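PDB 3LFT: uncharacterized protein, which probably serves as the substrate-binding component of an ABC transporter and binds L-tryptophan in a pocket between its two lobes. Local coordinates for residues 56-60 / 61-65. Sequence-based numbering, arbitrary orientation.
Sequences KQLVA and NGNDL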
# COMPACT_ATOMS: atom_id res chain seq x y z
N LYS A 56 3.81 -11.58 18.58
CA LYS A 56 4.45 -12.39 19.60
C LYS A 56 4.00 -13.85 19.48
O LYS A 56 4.83 -14.77 19.55
CB LYS A 56 4.15 -11.80 20.98
CG LYS A 56 4.83 -12.49 22.15
CD LYS A 56 4.53 -11.72 23.43
CE LYS A 56 5.40 -12.14 24.59
NZ LYS A 56 4.89 -11.41 25.76
N GLN A 57 2.71 -14.07 19.26
CA GLN A 57 2.16 -15.41 19.10
C GLN A 57 2.71 -16.10 17.85
O GLN A 57 3.18 -17.23 17.91
CB GLN A 57 0.63 -15.33 19.05
CG GLN A 57 0.00 -15.03 20.40
CD GLN A 57 -1.43 -14.50 20.37
OE1 GLN A 57 -1.96 -14.08 19.33
NE2 GLN A 57 -2.04 -14.48 21.55
N LEU A 58 2.68 -15.39 16.71
CA LEU A 58 3.02 -16.00 15.42
C LEU A 58 4.47 -16.45 15.32
O LEU A 58 4.77 -17.41 14.61
CB LEU A 58 2.66 -15.05 14.27
CG LEU A 58 1.16 -14.86 13.98
CD1 LEU A 58 0.94 -13.60 13.12
CD2 LEU A 58 0.55 -16.09 13.30
N VAL A 59 5.37 -15.77 16.04
CA VAL A 59 6.79 -16.11 15.94
C VAL A 59 7.22 -17.17 16.93
O VAL A 59 8.37 -17.62 16.89
CB VAL A 59 7.72 -14.86 16.04
CG1 VAL A 59 7.34 -13.81 15.01
CG2 VAL A 59 7.73 -14.28 17.45
N ALA A 60 6.30 -17.60 17.79
CA ALA A 60 6.58 -18.57 18.85
C ALA A 60 5.66 -19.79 18.75
O ALA A 60 5.46 -20.50 19.75
CB ALA A 60 6.44 -17.89 20.19
N ASN A 61 5.15 -20.07 17.56
CA ASN A 61 4.16 -21.13 17.36
C ASN A 61 4.55 -22.23 16.35
O ASN A 61 3.68 -22.87 15.74
CB ASN A 61 2.81 -20.52 17.00
CG ASN A 61 1.66 -21.51 17.16
OD1 ASN A 61 1.57 -22.21 18.18
ND2 ASN A 61 0.79 -21.58 16.15
N GLY A 62 5.84 -22.47 16.17
CA GLY A 62 6.30 -23.53 15.26
C GLY A 62 6.19 -23.27 13.76
O GLY A 62 6.32 -24.18 12.94
N ASN A 63 5.94 -22.03 13.38
CA ASN A 63 5.91 -21.65 11.97
C ASN A 63 7.31 -21.68 11.38
O ASN A 63 8.28 -21.35 12.07
CB ASN A 63 5.28 -20.27 11.82
CG ASN A 63 3.79 -20.26 12.16
OD1 ASN A 63 3.30 -19.45 12.97
ND2 ASN A 63 3.08 -21.20 11.59
N ASP A 64 7.40 -22.10 10.11
CA ASP A 64 8.67 -22.09 9.38
C ASP A 64 9.10 -20.67 9.04
O ASP A 64 10.28 -20.38 8.88
CB ASP A 64 8.54 -22.85 8.06
CG ASP A 64 8.25 -24.31 8.24
OD1 ASP A 64 8.79 -24.93 9.18
OD2 ASP A 64 7.51 -24.84 7.40
N LEU A 65 8.11 -19.80 8.84
CA LEU A 65 8.33 -18.37 8.56
C LEU A 65 7.04 -17.64 8.83
O LEU A 65 5.98 -18.27 8.99
CB LEU A 65 8.81 -18.12 7.11
CG LEU A 65 7.94 -18.60 5.94
CD1 LEU A 65 6.73 -17.69 5.67
CD2 LEU A 65 8.80 -18.70 4.68
O HOH W 1 6.34 -19.66 15.02
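Leu58 and Asn63 meet where the chain leaves a helix and doubles back toward a strand, and this is the tight part of the contact, as burial and water bonding indicate. The Asn63 side chain points back at the helix end, its CG beside its own backbone N (chi1 -68°), and that CG comes within 3.9 Å of Leu58 O. Both residues are buried, and one ordered water bridges them. It donates to Leu58 O at 2.8 Å and accepts from Asn63 N at 2.9 Å. A third bond, from Asn61 N to the water oxygen, also measures 2.8 Å, so a single solvent molecule ties together three backbone groups.

Immediately beside it, Ala60 N donates to Gln57 O at 3.1 Å, an i to i-3 bond that tightens the backbone as the helix runs out. The same carbonyl oxygen lies 3.4 Å from Asn61 CB; with CG anti to the backbone N (chi1 -164°) the Asn61 amide is carried away from Gln57 O, and within this side chain CB alone makes the close approach. Gly62 then takes a positive phi of 74°, a conformation readily adopted by glycine, and reverses the chain toward Asn63. This side is loose: Ala60, Asn61 and Gly62 are all exposed, and the touch of Asn61 CB on Gln57 O is a single close approach on an otherwise open rim.

The turn joins helix 48-58 to strand 65-69, completing a beta-alpha-beta crossover from strand 37-43 in the parallel sheet. Leu58 packs on Met42 and on Leu8 of strand 3-9, while Lys4 NZ bonds Gly62 O and Leu65 leans on helix 236-251.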